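Local coordinates for protein Cas6b (Methanococcus maripaludis, PDB 4Z7K) that is an endoribonuclease that processes CRISPR RNA, in this archaeon a transcript without a stem-loop, probably cutting within the repeats to release individual guide RNAs, at residues L3-I8 with D102-G107; H7-N12 with S60-G65. One frame throughout, in Å; residues are numbered along the deposited sequence.

Contact 1 (L3-I8 with D102-G107); sequences LEYMHI and DMDHFG
Y5 and D102 exchange two backbone hydrogen bonds as an antiparallel hydrogen-bonded pair: Y5 N gives to D102 O at 2.7 Å, and D102 N returns one to Y5 O at 3.0 Å. The first is nearly collinear with the acceptor's carbonyl (C=O...N angle 169°). The same D102 O also sits over one face of the Y5 ring, offset toward its rim and 3.2 Å from Y5 CD2. That overlap follows from the torsion of Y5, whose CG lies between the backbone N and the carbonyl carbon (chi1 70°), laying the ring along D102 with both side chains pointing the same way. The phenol end reaches D102 CB, with Y5 OH 3.5 Å away, while ring and carboxylate planes stand 60° apart. Toward L3 the pairing is less regular; next along, M103 CA makes a CA-H...O contact with L3 O, and M103 CB lies 3.6 Å from E4 CA. Farthest out, L3 CB packs on F106 CB at 4.1 Å. H100 meets the Y5 ring edge-to-face. Here 98-109, one of the two outer strands, joins strand 2-9 in the four-stranded antiparallel sheet, with the 2-3-1-4 order of a ferredoxin-like RAMP domain, as in other Cas6 proteins.

Contact 2 (H7-N12 with S60-G65); sequences HISYPN and SPLIIG
I8 and I63 face each other as an antiparallel hydrogen-bonded pair: I8 N donates to I63 O at 2.9 Å and I63 N to I8 O at 2.8 Å, both donors lying in the plane of the carbonyl they address. Around this pair the packing is close. The two isoleucines meet through their branched carbons on one face of the sheet, I8 CB 4.1 Å from I63 CB. On the other, L62 lays CD1 over strand 2-9, 3.5 Å from I8 O and 3.8 Å from H7 CB; its CG is anti to the backbone N (chi1 177°), which helps bring that methyl across. H7 and I64 run alongside each other, I64 CD1 approaching H7 ND1.

Beyond L62 the pairing changes character. P61 O takes two donors from opposite faces of its carbonyl plane, S9 OG at 3.0 Å and Y10 N at 3.2 Å, so it is gripped from both sides where regular strand pairing ends. With alanine at S9, P61 O would probably be left to Y10 N alone, the donor on one side of its carbonyl plane gone. Past this point 7-12 becomes loop, and P11 and N12 turn away on the exposed side, N12 hydrogen-bonding to D93, T95 and E96. The buried S60 OG is hydrogen-bonded to I13 O.

Strand 60-66 lies between 2-9 and 52-57, where I63 touches F54 and I64 touches K55. P61 and I63 also meet helix 20-30, through L23 and F27, while Y10 packs on I94 and V97 and its OH hydrogen-bonds to I79 O.

Overall arrangement
Strand 2-9 is common to both contacts, and their centres lie 15 Å apart. Contact 1 is made mainly by its N-terminal half, contact 2 by its C-terminal end, so the same strand is paired on its two edges, by 98-109 and by 60-66. The contacts meet where M6 O lies 3.1 Å from G65 N, a probable hydrogen bond; H7 and I8 belong to both. Contact 2 is the more buried, contact 1 only partly so. The bound nucleic acid stays off both contacts, its nearest atoms about 8 Å from contact 1 and about 12 Å from contact 2, so these pairings build the N-terminal domain's sheet without touching the nucleic acid.

Contact 1 (L3-I8 with D102-G107)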
ATOM      1  N   LEU B   3     -20.730  11.643 -22.798  1.00109.45           N
ATOM      2  CA  LEU B   3     -20.531  12.085 -21.421  1.00104.17           C
ATOM      3  C   LEU B   3     -20.665  13.591 -21.299  1.00104.04           C
ATOM      4  O   LEU B   3     -20.017  14.333 -22.031  1.00105.99           O
ATOM      5  CB  LEU B   3     -19.163  11.643 -20.916  1.00 95.54           C
ATOM      6  CG  LEU B   3     -18.842  11.893 -19.451  1.00 85.27           C
ATOM      7  CD1 LEU B   3     -19.767  11.135 -18.556  1.00 82.54           C
ATOM      8  CD2 LEU B   3     -17.426  11.447 -19.238  1.00 89.92           C
ATOM      9  N   GLU B   4     -21.475  14.019 -20.339  1.00 98.94           N
ATOM     10  CA  GLU B   4     -21.756  15.420 -20.083  1.00 98.31           C
ATOM     11  C   GLU B   4     -20.754  15.948 -19.058  1.00 95.13           C
ATOM     12  O   GLU B   4     -20.540  15.323 -18.021  1.00 91.93           O
ATOM     13  CB  GLU B   4     -23.214  15.557 -19.613  1.00106.11           C
ATOM     14  CG  GLU B   4     -23.655  16.928 -19.177  1.00108.44           C
ATOM     15  CD  GLU B   4     -25.149  16.990 -18.904  1.00116.01           C
ATOM     16  OE1 GLU B   4     -25.646  16.066 -18.223  1.00108.40           O
ATOM     17  OE2 GLU B   4     -25.808  17.977 -19.317  1.00122.58           O
ATOM     18  N   TYR B   5     -20.101  17.067 -19.362  1.00 92.95           N
ATOM     19  CA  TYR B   5     -19.063  17.577 -18.473  1.00 89.02           C
ATOM     20  C   TYR B   5     -19.101  19.072 -18.277  1.00 87.67           C
ATOM     21  O   TYR B   5     -19.740  19.789 -19.048  1.00 87.13           O
ATOM     22  CB  TYR B   5     -17.661  17.185 -19.004  1.00 95.82           C
ATOM     23  CG  TYR B   5     -17.171  17.878 -20.300  1.00101.57           C
ATOM     24  CD1 TYR B   5     -16.677  19.189 -20.292  1.00 99.52           C
ATOM     25  CD2 TYR B   5     -17.142  17.187 -21.518  1.00102.60           C
ATOM     26  CE1 TYR B   5     -16.212  19.806 -21.469  1.00101.74           C
ATOM     27  CE2 TYR B   5     -16.681  17.794 -22.697  1.00105.35           C
ATOM     28  CZ  TYR B   5     -16.215  19.097 -22.668  1.00108.38           C
ATOM     29  OH  TYR B   5     -15.762  19.682 -23.841  1.00108.57           O
ATOM     30  N   MET B   6     -18.409  19.527 -17.230  1.00 86.73           N
ATOM     31  CA  MET B   6     -18.232  20.956 -16.982  1.00 89.49           C
ATOM     32  C   MET B   6     -16.908  21.221 -16.232  1.00 89.50           C
ATOM     33  O   MET B   6     -16.724  20.743 -15.099  1.00 80.70           O
ATOM     34  CB  MET B   6     -19.427  21.517 -16.201  1.00 94.44           C
ATOM     35  CG  MET B   6     -19.379  23.034 -15.984  1.00 97.83           C
ATOM     36  SD  MET B   6     -20.962  23.779 -15.479  1.00100.07           S
ATOM     37  CE  MET B   6     -20.911  23.512 -13.712  1.00 84.71           C
ATOM     38  N   HIS B   7     -16.015  22.002 -16.865  1.00 93.34           N
ATOM     39  CA  HIS B   7     -14.780  22.507 -16.240  1.00 86.74           C
ATOM     40  C   HIS B   7     -15.025  23.862 -15.612  1.00 79.80           C
ATOM     41  O   HIS B   7     -15.696  24.710 -16.205  1.00 80.86           O
ATOM     42  CB  HIS B   7     -13.617  22.673 -17.235  1.00 84.36           C
ATOM     43  CG  HIS B   7     -13.489  21.581 -18.252  1.00 90.20           C
ATOM     44  ND1 HIS B   7     -14.147  20.376 -18.158  1.00 86.39           N
ATOM     45  CD2 HIS B   7     -12.763  21.528 -19.395  1.00 95.86           C
ATOM     46  CE1 HIS B   7     -13.825  19.621 -19.196  1.00 91.52           C
ATOM     47  NE2 HIS B   7     -12.995  20.300 -19.965  1.00 91.45           N
ATOM     48  N   ILE B   8     -14.440  24.079 -14.439  1.00 75.09           N
ATOM     49  CA  ILE B   8     -14.437  25.395 -13.803  1.00 81.07           C
ATOM     50  C   ILE B   8     -13.032  25.863 -13.470  1.00 80.20           C
ATOM     51  O   ILE B   8     -12.315  25.196 -12.732  1.00 86.01           O
ATOM     52  CB  ILE B   8     -15.272  25.375 -12.514  1.00 81.73           C
ATOM     53  CG1 ILE B   8     -16.759  25.474 -12.850  1.00 80.80           C
ATOM     54  CG2 ILE B   8     -14.869  26.502 -11.593  1.00 83.00           C
ATOM     55  CD1 ILE B   8     -17.650  25.155 -11.680  1.00 85.43           C
ATOM     56  N   ASP B 102     -19.962  20.888 -21.861  1.00 99.12           N
ATOM     57  CA  ASP B 102     -20.239  20.272 -23.149  1.00101.94           C
ATOM     58  C   ASP B 102     -20.379  18.777 -22.910  1.00104.17           C
ATOM     59  O   ASP B 102     -20.141  18.304 -21.798  1.00103.10           O
ATOM     60  CB  ASP B 102     -19.095  20.575 -24.129  1.00100.37           C
ATOM     61  CG  ASP B 102     -19.495  20.427 -25.588  1.00107.42           C
ATOM     62  OD1 ASP B 102     -20.692  20.201 -25.868  1.00105.57           O
ATOM     63  OD2 ASP B 102     -18.600  20.552 -26.461  1.00111.21           O
ATOM     64  N   MET B 103     -20.806  18.035 -23.922  1.00104.02           N
ATOM     65  CA  MET B 103     -20.700  16.591 -23.840  1.00106.30           C
ATOM     66  C   MET B 103     -20.003  16.032 -25.070  1.00110.17           C
ATOM     67  O   MET B 103     -20.562  16.075 -26.168  1.00115.99           O
ATOM     68  CB  MET B 103     -22.076  15.958 -23.634  1.00107.28           C
ATOM     69  CG  MET B 103     -23.113  16.273 -24.690  1.00112.75           C
ATOM     70  SD  MET B 103     -24.710  15.631 -24.166  1.00134.77           S
ATOM     71  CE  MET B 103     -24.214  14.037 -23.493  1.00110.51           C
ATOM     72  N   ASP B 104     -18.836  15.411 -24.891  1.00105.81           N
ATOM     73  CA  ASP B 104     -18.142  14.824 -26.048  1.00110.84           C
ATOM     74  C   ASP B 104     -17.809  13.326 -25.788  1.00112.00           C
ATOM     75  O   ASP B 104     -17.971  12.826 -24.663  1.00108.63           O
ATOM     76  CB  ASP B 104     -16.883  15.645 -26.444  1.00112.95           C
ATOM     77  CG  ASP B 104     -17.231  17.008 -27.154  1.00118.46           C
ATOM     78  OD1 ASP B 104     -18.420  17.395 -27.235  1.00119.60           O
ATOM     79  OD2 ASP B 104     -16.310  17.671 -27.694  1.00110.64           O
ATOM     80  N   HIS B 105     -17.407  12.608 -26.847  1.00110.34           N
ATOM     81  CA  HIS B 105     -17.419  11.129 -26.894  1.00 98.69           C
ATOM     82  C   HIS B 105     -16.591  10.489 -25.798  1.00 93.25           C
ATOM     83  O   HIS B 105     -15.515  10.953 -25.462  1.00 95.73           O
ATOM     84  CB  HIS B 105     -16.901  10.635 -28.281  1.00101.88           C
ATOM     85  CG  HIS B 105     -17.065   9.153 -28.542  1.00107.53           C
ATOM     86  ND1 HIS B 105     -16.818   8.589 -29.779  1.00111.37           N
ATOM     87  CD2 HIS B 105     -17.458   8.129 -27.745  1.00103.90           C
ATOM     88  CE1 HIS B 105     -17.047   7.287 -29.729  1.00107.62           C
ATOM     89  NE2 HIS B 105     -17.435   6.981 -28.505  1.00106.25           N
ATOM     90  N   PHE B 106     -17.112   9.396 -25.261  1.00 97.57           N
ATOM     91  CA  PHE B 106     -16.399   8.546 -24.315  1.00 93.36           C
ATOM     92  C   PHE B 106     -16.631   7.080 -24.681  1.00 93.44           C
ATOM     93  O   PHE B 106     -17.774   6.625 -24.717  1.00 97.96           O
ATOM     94  CB  PHE B 106     -16.872   8.824 -22.886  1.00 86.41           C
ATOM     95  CG  PHE B 106     -16.307   7.894 -21.850  1.00 76.06           C
ATOM     96  CD1 PHE B 106     -15.250   8.288 -21.060  1.00 76.08           C
ATOM     97  CD2 PHE B 106     -16.850   6.647 -21.642  1.00 81.07           C
ATOM     98  CE1 PHE B 106     -14.738   7.452 -20.085  1.00 73.40           C
ATOM     99  CE2 PHE B 106     -16.335   5.804 -20.681  1.00 83.12           C
ATOM    100  CZ  PHE B 106     -15.279   6.211 -19.897  1.00 76.98           C
ATOM    101  N   GLY B 107     -15.571   6.327 -24.945  1.00 90.05           N
ATOM    102  CA  GLY B 107     -15.771   4.957 -25.380  1.00 93.62           C
ATOM    103  C   GLY B 107     -14.682   4.420 -26.273  1.00 93.39           C
ATOM    104  O   GLY B 107     -13.811   5.171 -26.699  1.00 98.54           O
TER

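Contact 2 (H7-N12 with S60-G65)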
ATOM      1  N   HIS B   7     -16.015  22.002 -16.865  1.00 93.34           N
ATOM      2  CA  HIS B   7     -14.780  22.507 -16.240  1.00 86.74           C
ATOM      3  C   HIS B   7     -15.025  23.862 -15.612  1.00 79.80           C
ATOM      4  O   HIS B   7     -15.696  24.710 -16.205  1.00 80.86           O
ATOM      5  CB  HIS B   7     -13.617  22.673 -17.235  1.00 84.36           C
ATOM      6  CG  HIS B   7     -13.489  21.581 -18.252  1.00 90.20           C
ATOM      7  ND1 HIS B   7     -14.147  20.376 -18.158  1.00 86.39           N
ATOM      8  CD2 HIS B   7     -12.763  21.528 -19.395  1.00 95.86           C
ATOM      9  CE1 HIS B   7     -13.825  19.621 -19.196  1.00 91.52           C
ATOM     10  NE2 HIS B   7     -12.995  20.300 -19.965  1.00 91.45           N
ATOM     11  N   ILE B   8     -14.440  24.079 -14.439  1.00 75.09           N
ATOM     12  CA  ILE B   8     -14.437  25.395 -13.803  1.00 81.07           C
ATOM     13  C   ILE B   8     -13.032  25.863 -13.470  1.00 80.20           C
ATOM     14  O   ILE B   8     -12.315  25.196 -12.732  1.00 86.01           O
ATOM     15  CB  ILE B   8     -15.272  25.375 -12.514  1.00 81.73           C
ATOM     16  CG1 ILE B   8     -16.759  25.474 -12.850  1.00 80.80           C
ATOM     17  CG2 ILE B   8     -14.869  26.502 -11.593  1.00 83.00           C
ATOM     18  CD1 ILE B   8     -17.650  25.155 -11.680  1.00 85.43           C
ATOM     19  N   SER B   9     -12.640  27.024 -13.973  1.00 75.32           N
ATOM     20  CA  SER B   9     -11.268  27.453 -13.783  1.00 78.56           C
ATOM     21  C   SER B   9     -11.203  28.867 -13.224  1.00 81.69           C
ATOM     22  O   SER B   9     -11.997  29.717 -13.619  1.00 86.16           O
ATOM     23  CB  SER B   9     -10.513  27.368 -15.113  1.00 84.32           C
ATOM     24  OG  SER B   9      -9.108  27.228 -14.915  1.00 92.89           O
ATOM     25  N   TYR B  10     -10.255  29.127 -12.322  1.00 80.10           N
ATOM     26  CA  TYR B  10     -10.089  30.465 -11.748  1.00 83.54           C
ATOM     27  C   TYR B  10      -8.717  30.980 -12.169  1.00 83.60           C
ATOM     28  O   TYR B  10      -7.756  30.791 -11.430  1.00 88.20           O
ATOM     29  CB  TYR B  10     -10.190  30.468 -10.205  1.00 83.83           C
ATOM     30  CG  TYR B  10     -11.454  29.886  -9.600  1.00 84.44           C
ATOM     31  CD1 TYR B  10     -12.676  30.013 -10.233  1.00 83.33           C
ATOM     32  CD2 TYR B  10     -11.424  29.227  -8.372  1.00 89.89           C
ATOM     33  CE1 TYR B  10     -13.836  29.479  -9.676  1.00 83.68           C
ATOM     34  CE2 TYR B  10     -12.580  28.684  -7.805  1.00 83.02           C
ATOM     35  CZ  TYR B  10     -13.783  28.819  -8.463  1.00 83.72           C
ATOM     36  OH  TYR B  10     -14.945  28.300  -7.925  1.00 84.22           O
ATOM     37  N   PRO B  11      -8.620  31.657 -13.335  1.00 79.13           N
ATOM     38  CA  PRO B  11      -7.309  31.958 -13.923  1.00 79.68           C
ATOM     39  C   PRO B  11      -6.453  32.935 -13.134  1.00 80.70           C
ATOM     40  O   PRO B  11      -5.248  32.836 -13.241  1.00 85.39           O
ATOM     41  CB  PRO B  11      -7.660  32.556 -15.288  1.00 71.54           C
ATOM     42  CG  PRO B  11      -9.045  32.160 -15.549  1.00 73.16           C
ATOM     43  CD  PRO B  11      -9.708  32.109 -14.210  1.00 80.36           C
ATOM     44  N   ASN B  12      -7.032  33.822 -12.342  1.00 84.48           N
ATOM     45  CA  ASN B  12      -6.248  34.881 -11.700  1.00 87.85           C
ATOM     46  C   ASN B  12      -5.529  34.389 -10.444  1.00 86.69           C
ATOM     47  O   ASN B  12      -4.596  35.014  -9.947  1.00 80.47           O
ATOM     48  CB  ASN B  12      -7.149  36.080 -11.357  1.00 92.97           C
ATOM     49  CG  ASN B  12      -8.188  35.759 -10.259  1.00 97.41           C
ATOM     50  OD1 ASN B  12      -9.282  35.250 -10.542  1.00 93.43           O
ATOM     51  ND2 ASN B  12      -7.852  36.080  -9.009  1.00 94.84           N
ATOM     52  N   SER B  60      -3.026  27.326 -12.716  1.00100.46           N
ATOM     53  CA  SER B  60      -4.147  27.855 -11.965  1.00 93.61           C
ATOM     54  C   SER B  60      -5.322  26.873 -11.849  1.00 88.42           C
ATOM     55  O   SER B  60      -5.589  26.139 -12.803  1.00 89.05           O
ATOM     56  CB  SER B  60      -4.539  29.169 -12.654  1.00 89.98           C
ATOM     57  OG  SER B  60      -5.674  29.773 -12.093  1.00 95.74           O
ATOM     58  N   PRO B  61      -6.068  26.908 -10.719  1.00 85.11           N
ATOM     59  CA  PRO B  61      -7.078  25.914 -10.321  1.00 85.31           C
ATOM     60  C   PRO B  61      -8.115  25.535 -11.356  1.00 83.29           C
ATOM     61  O   PRO B  61      -8.618  26.367 -12.108  1.00 85.36           O
ATOM     62  CB  PRO B  61      -7.802  26.607  -9.171  1.00 84.19           C
ATOM     63  CG  PRO B  61      -6.780  27.434  -8.562  1.00 89.93           C
ATOM     64  CD  PRO B  61      -5.915  27.934  -9.679  1.00 88.83           C
ATOM     65  N   LEU B  62      -8.448  24.254 -11.347  1.00 77.79           N
ATOM     66  CA  LEU B  62      -9.449  23.697 -12.225  1.00 75.32           C
ATOM     67  C   LEU B  62     -10.322  22.738 -11.414  1.00 79.46           C
ATOM     68  O   LEU B  62      -9.830  22.046 -10.521  1.00 81.32           O
ATOM     69  CB  LEU B  62      -8.786  22.988 -13.391  1.00 76.21           C
ATOM     70  CG  LEU B  62      -9.703  22.286 -14.380  1.00 74.19           C
ATOM     71  CD1 LEU B  62     -10.614  23.281 -15.048  1.00 74.95           C
ATOM     72  CD2 LEU B  62      -8.861  21.577 -15.406  1.00 81.81           C
ATOM     73  N   ILE B  63     -11.622  22.731 -11.685  1.00 77.29           N
ATOM     74  CA  ILE B  63     -12.551  21.887 -10.950  1.00 72.70           C
ATOM     75  C   ILE B  63     -13.386  21.133 -11.954  1.00 79.43           C
ATOM     76  O   ILE B  63     -14.057  21.748 -12.790  1.00 80.73           O
ATOM     77  CB  ILE B  63     -13.481  22.685 -10.066  1.00 73.86           C
ATOM     78  CG1 ILE B  63     -12.681  23.654  -9.210  1.00 78.25           C
ATOM     79  CG2 ILE B  63     -14.330  21.742  -9.233  1.00 77.46           C
ATOM     80  CD1 ILE B  63     -13.332  23.980  -7.911  1.00 87.12           C
ATOM     81  N   ILE B  64     -13.359  19.807 -11.881  1.00 79.69           N
ATOM     82  CA  ILE B  64     -14.041  19.019 -12.896  1.00 81.59           C
ATOM     83  C   ILE B  64     -15.296  18.385 -12.329  1.00 81.94           C
ATOM     84  O   ILE B  64     -15.264  17.821 -11.235  1.00 82.83           O
ATOM     85  CB  ILE B  64     -13.140  17.914 -13.456  1.00 79.61           C
ATOM     86  CG1 ILE B  64     -11.761  18.465 -13.769  1.00 81.18           C
ATOM     87  CG2 ILE B  64     -13.743  17.327 -14.714  1.00 83.62           C
ATOM     88  CD1 ILE B  64     -11.727  19.221 -15.068  1.00 88.74           C
ATOM     89  N   GLY B  65     -16.403  18.484 -13.063  1.00 76.67           N
ATOM     90  CA  GLY B  65     -17.601  17.769 -12.678  1.00 81.68           C
ATOM     91  C   GLY B  65     -18.034  16.879 -13.820  1.00 86.43           C
ATOM     92  O   GLY B  65     -18.101  17.332 -14.972  1.00 89.49           O
TER